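PDB 6OUX: threonine phosphate decarboxylase-like enzyme from Sulfurospirillum multivorans, which catalyses the pyridoxal phosphate-dependent decarboxylation of L-serine O-phosphate to ethanolamine O-phosphate, a building block of norcobamides. Local coordinates for residues 303-306 with 307-310; 216-219 with 220-224. All blocks are in the same frame, centred on the assembly; numbering follows the deposited sequence.

Contact 1 (303-306 with 307-310)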
loop_
_atom_site.group_PDB
_atom_site.type_symbol
_atom_site.label_atom_id
_atom_site.label_comp_id
_atom_site.label_asym_id
_atom_site.label_seq_id
_atom_site.Cartn_x
_atom_site.Cartn_y
_atom_site.Cartn_z
ATOM N N ILE A 303 0.092 -25.704 -13.002
ATOM C CA ILE A 303 -1.178 -26.379 -13.254
ATOM C C ILE A 303 -0.981 -27.906 -13.360
ATOM O O ILE A 303 -1.808 -28.705 -12.801
ATOM C CB ILE A 303 -1.819 -25.868 -14.537
ATOM C CG1 ILE A 303 -2.263 -24.429 -14.368
ATOM C CG2 ILE A 303 -2.950 -26.753 -15.053
ATOM C CD1 ILE A 303 -2.678 -23.787 -15.671
ATOM N N LYS A 304 0.097 -28.334 -14.018
ATOM C CA LYS A 304 0.350 -29.780 -14.158
ATOM C C LYS A 304 0.597 -30.395 -12.804
ATOM O O LYS A 304 0.057 -31.459 -12.497
ATOM C CB LYS A 304 1.457 -30.118 -15.153
ATOM C CG LYS A 304 1.041 -29.849 -16.599
ATOM C CD LYS A 304 2.186 -30.102 -17.589
ATOM C CE LYS A 304 1.835 -29.430 -18.922
ATOM N NZ LYS A 304 2.998 -29.311 -19.826
ATOM N N GLU A 305 1.327 -29.697 -11.931
ATOM C CA GLU A 305 1.491 -30.217 -10.630
ATOM C C GLU A 305 0.185 -30.244 -9.798
ATOM O O GLU A 305 0.008 -31.207 -9.063
ATOM C CB GLU A 305 2.630 -29.469 -9.904
ATOM C CG GLU A 305 2.939 -29.867 -8.494
ATOM C CD GLU A 305 3.067 -31.372 -8.258
ATOM O OE1 GLU A 305 3.633 -32.038 -9.178
ATOM O OE2 GLU A 305 2.588 -31.864 -7.155
ATOM N N MET A 306 -0.608 -29.163 -9.816
ATOM C CA MET A 306 -1.901 -29.118 -9.133
ATOM C C MET A 306 -2.761 -30.318 -9.551
ATOM O O MET A 306 -3.470 -30.889 -8.710
ATOM C CB MET A 306 -2.702 -27.855 -9.483
ATOM C CG MET A 306 -2.388 -26.622 -8.650
ATOM S SD MET A 306 -2.626 -26.727 -6.870
ATOM C CE MET A 306 -3.974 -27.598 -6.589
ATOM N N CYS A 307 -2.811 -30.599 -10.835
ATOM C CA CYS A 307 -3.548 -31.778 -11.329
ATOM C C CYS A 307 -3.019 -33.053 -10.666
ATOM O O CYS A 307 -3.785 -33.857 -10.169
ATOM C CB CYS A 307 -3.480 -31.859 -12.818
ATOM S SG CYS A 307 -4.442 -30.592 -13.665
ATOM N N ARG A 308 -1.700 -33.184 -10.580
ATOM C CA ARG A 308 -1.092 -34.357 -9.937
ATOM C C ARG A 308 -1.385 -34.454 -8.437
ATOM O O ARG A 308 -1.706 -35.513 -7.932
ATOM C CB ARG A 308 0.391 -34.363 -10.237
ATOM C CG ARG A 308 1.118 -35.635 -9.889
ATOM C CD ARG A 308 2.592 -35.340 -9.566
ATOM N NE ARG A 308 2.919 -36.169 -8.408
ATOM C CZ ARG A 308 2.945 -35.812 -7.121
ATOM N NH1 ARG A 308 3.241 -36.755 -6.230
ATOM N NH2 ARG A 308 2.779 -34.563 -6.703
ATOM N N PHE A 309 -1.260 -33.334 -7.732
ATOM C CA PHE A 309 -1.632 -33.238 -6.390
ATOM C C PHE A 309 -3.129 -33.648 -6.159
ATOM O O PHE A 309 -3.414 -34.436 -5.238
ATOM C CB PHE A 309 -1.368 -31.793 -5.922
ATOM C CG PHE A 309 -1.573 -31.542 -4.468
ATOM C CD1 PHE A 309 -1.111 -32.425 -3.490
ATOM C CD2 PHE A 309 -2.114 -30.322 -4.046
ATOM C CE1 PHE A 309 -1.274 -32.138 -2.150
ATOM C CE2 PHE A 309 -2.228 -30.023 -2.704
ATOM C CZ PHE A 309 -1.804 -30.923 -1.762
ATOM N N LYS A 310 -4.047 -33.086 -6.930
ATOM C CA LYS A 310 -5.475 -33.433 -6.782
ATOM C C LYS A 310 -5.745 -34.915 -6.982
ATOM O O LYS A 310 -6.516 -35.497 -6.262
ATOM C CB LYS A 310 -6.354 -32.678 -7.768
ATOM C CG LYS A 310 -6.419 -31.228 -7.416
ATOM C CD LYS A 310 -7.263 -30.462 -8.406
ATOM C CE LYS A 310 -6.540 -30.074 -9.644
ATOM N NZ LYS A 310 -7.487 -29.379 -10.563
#
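E305 and R308, an i, i+3 pair on helix 289-314, run side by side and join in a salt bridge, with R308 NH2 2.7 Å from E305 OE2. The oxygen offers its syn lone pair and sits at the edge of the guanidinium, in its plane, although the N-H points somewhat off line (131°). Carboxylate and guanidinium planes are turned 32° apart, and the other oxygen, E305 OE1, leans on R308 CD at 3.5 Å. The glutamate gets there because its CG stands anti to the backbone N (chi1 179°) and the chain then bends at chi2, which swings the carboxylate forward along the helix.

Next to this pair, M306 brings its methyl to the edge of the F309 ring, M306 CE lying 4.2 Å from F309 CD2. The chain of K310 folds back over the helix, K310 CE 3.3 Å from M306 O, before NZ bonds to S324 O. Beneath these side chains run the i to i+4 backbone bonds, the F309 N to E305 O link being 2.8 Å long.

Outside the segments, helix 375-388 flanks the ion pair: N378 ND2 also donates to E305 OE2, and R375 makes a long, weak ion pair with OE1. One carboxylate oxygen thus takes two donors, and with positive charge close to both of its oxygens E305 probably stays ionised, joining helix 289-314 to helix 375-388.

Contact 2 (216-219 with 220-224)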
loop_
_atom_site.group_PDB
_atom_site.type_symbol
_atom_site.label_atom_id
_atom_site.label_comp_id
_atom_site.label_asym_id
_atom_site.label_seq_id
_atom_site.Cartn_x
_atom_site.Cartn_y
_atom_site.Cartn_z
ATOM N N TYR A 216 -8.177 -24.040 -16.820
ATOM C CA TYR A 216 -7.933 -24.352 -18.221
ATOM C C TYR A 216 -9.208 -24.877 -18.838
ATOM O O TYR A 216 -9.983 -25.505 -18.147
ATOM C CB TYR A 216 -6.742 -25.340 -18.381
ATOM C CG TYR A 216 -6.900 -26.644 -17.664
ATOM C CD1 TYR A 216 -6.532 -26.761 -16.332
ATOM C CD2 TYR A 216 -7.492 -27.745 -18.275
ATOM C CE1 TYR A 216 -6.723 -27.915 -15.632
ATOM C CE2 TYR A 216 -7.666 -28.949 -17.575
ATOM C CZ TYR A 216 -7.282 -29.015 -16.252
ATOM O OH TYR A 216 -7.443 -30.149 -15.530
ATOM N N GLU A 217 -9.401 -24.539 -20.099
ATOM C CA GLU A 217 -10.522 -25.019 -20.898
ATOM C C GLU A 217 -10.101 -25.976 -22.027
ATOM O O GLU A 217 -10.978 -26.537 -22.642
ATOM C CB GLU A 217 -11.348 -23.830 -21.438
ATOM C CG GLU A 217 -12.165 -23.176 -20.310
ATOM C CD GLU A 217 -13.107 -22.071 -20.787
ATOM O OE1 GLU A 217 -13.549 -22.150 -21.986
ATOM O OE2 GLU A 217 -13.380 -21.126 -19.984
ATOM N N ASP A 218 -8.795 -26.144 -22.271
ATOM C CA ASP A 218 -8.239 -27.006 -23.328
ATOM C C ASP A 218 -7.005 -27.705 -22.784
ATOM O O ASP A 218 -6.387 -27.250 -21.788
ATOM C CB ASP A 218 -7.902 -26.235 -24.612
ATOM C CG ASP A 218 -6.854 -25.141 -24.424
ATOM O OD1 ASP A 218 -6.425 -24.827 -23.286
ATOM O OD2 ASP A 218 -6.396 -24.595 -25.449
ATOM N N GLU A 219 -6.637 -28.822 -23.402
ATOM C CA GLU A 219 -5.476 -29.588 -22.927
ATOM C C GLU A 219 -4.141 -28.879 -23.124
ATOM O O GLU A 219 -3.192 -29.120 -22.390
ATOM C CB GLU A 219 -5.432 -30.964 -23.598
ATOM C CG GLU A 219 -6.365 -31.961 -22.952
ATOM C CD GLU A 219 -5.836 -32.449 -21.608
ATOM O OE1 GLU A 219 -6.262 -31.919 -20.546
ATOM O OE2 GLU A 219 -4.978 -33.367 -21.619
ATOM N N ALA A 220 -4.061 -27.995 -24.089
ATOM C CA ALA A 220 -2.854 -27.223 -24.322
ATOM C C ALA A 220 -2.622 -26.220 -23.184
ATOM O O ALA A 220 -1.622 -25.607 -23.168
ATOM C CB ALA A 220 -2.989 -26.455 -25.629
ATOM N N LEU A 221 -3.582 -26.043 -22.263
ATOM C CA LEU A 221 -3.450 -25.067 -21.193
ATOM C C LEU A 221 -3.241 -23.648 -21.720
ATOM O O LEU A 221 -2.397 -22.905 -21.275
ATOM C CB LEU A 221 -2.380 -25.481 -20.198
ATOM C CG LEU A 221 -2.435 -26.925 -19.660
ATOM C CD1 LEU A 221 -1.275 -27.142 -18.726
ATOM C CD2 LEU A 221 -3.737 -27.365 -18.976
ATOM N N THR A 222 -4.091 -23.248 -22.627
ATOM C CA THR A 222 -4.157 -21.857 -23.108
ATOM C C THR A 222 -4.525 -20.927 -21.939
ATOM O O THR A 222 -5.487 -21.204 -21.216
ATOM C CB THR A 222 -5.175 -21.719 -24.266
ATOM O OG1 THR A 222 -4.933 -22.711 -25.274
ATOM C CG2 THR A 222 -5.088 -20.317 -24.938
ATOM N N CYS A 223 -3.748 -19.869 -21.704
ATOM C CA CYS A 223 -4.006 -18.987 -20.567
ATOM C C CYS A 223 -5.361 -18.328 -20.810
ATOM O O CYS A 223 -5.636 -17.878 -21.898
ATOM C CB CYS A 223 -2.963 -17.934 -20.403
ATOM S SG CYS A 223 -3.108 -17.026 -18.852
ATOM N N LEU A 224 -6.208 -18.342 -19.805
ATOM C CA LEU A 224 -7.539 -17.763 -19.874
ATOM C C LEU A 224 -7.450 -16.373 -19.362
ATOM O O LEU A 224 -6.553 -16.057 -18.600
ATOM C CB LEU A 224 -8.511 -18.549 -18.983
ATOM C CG LEU A 224 -8.735 -20.002 -19.408
ATOM C CD1 LEU A 224 -9.369 -20.792 -18.287
ATOM C CD2 LEU A 224 -9.586 -20.044 -20.679
HETATM O O HOH W 1 -7.518 -22.940 -21.663
#
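L221 lays its CD2 methyl over one face of the Y216 ring, 4.0 Å from the ring centroid and 28° off the normal, a CH-pi contact; L221 CD2 comes closest, 3.5 Å, to Y216 CG. The same two side chains reach on to helix 289-314, where Y216 packs against I303 and C307. L224 adds the other greasy piece: L224 CD1 lies 3.8 Å from Y216 N, and its CD2 brushes the carboxylate end of E217, which Y186 OH and L189 N hold through OE2. With only an alanine at L224, the Y216 backbone is likely to be left with a gap beside it and the E217 chain without the branch it crosses.

The more exposed side is polar. D218 OD1 accepts from T222 N at 2.9 Å through its syn lone pair; OD2 also takes the T222 hydroxyl, in a bond so short that its length is doubtful. With chi1 at 61°, CG sits between the backbone N and the carbonyl carbon, and the carboxylate reaches across to T222, just past the turn that D218 opens. A water bridges the loop, accepting from E217 N and donating to D218 OD1 and T222 O. E219 and A220 stand at the exposed corner.

The bond from L221 N to D218 O, 3.1 Å long, closes a type I beta turn, D218 to L221, in the loop between strand 204-208 and helix 227-232, part of the large domain with its seven-stranded mixed sheet, as in fold-type I PLP enzymes.

Overall arrangement
Contact 2 comes first along the chain, and its loop later receives the helix carrying contact 1. Their centres are 14 Å apart, yet side chains meet: I303 CG2 packs against Y216 CD1 at 3.8 Å, C307 SG lies 3.6 Å from Y216 OH, and K304 CE comes within 3.9 Å of L221 CD1. One side of the 303-310 segment therefore faces the 216-224 loop, while E305, R308 and F309 turn to helix 375-388. The substrate site is nearer contact 1, where the M306 side chain is about 9 Å from that of R369, a probable O-phospho-L-serine-binding residue; contact 2 lies away from the known substrate-binding residues.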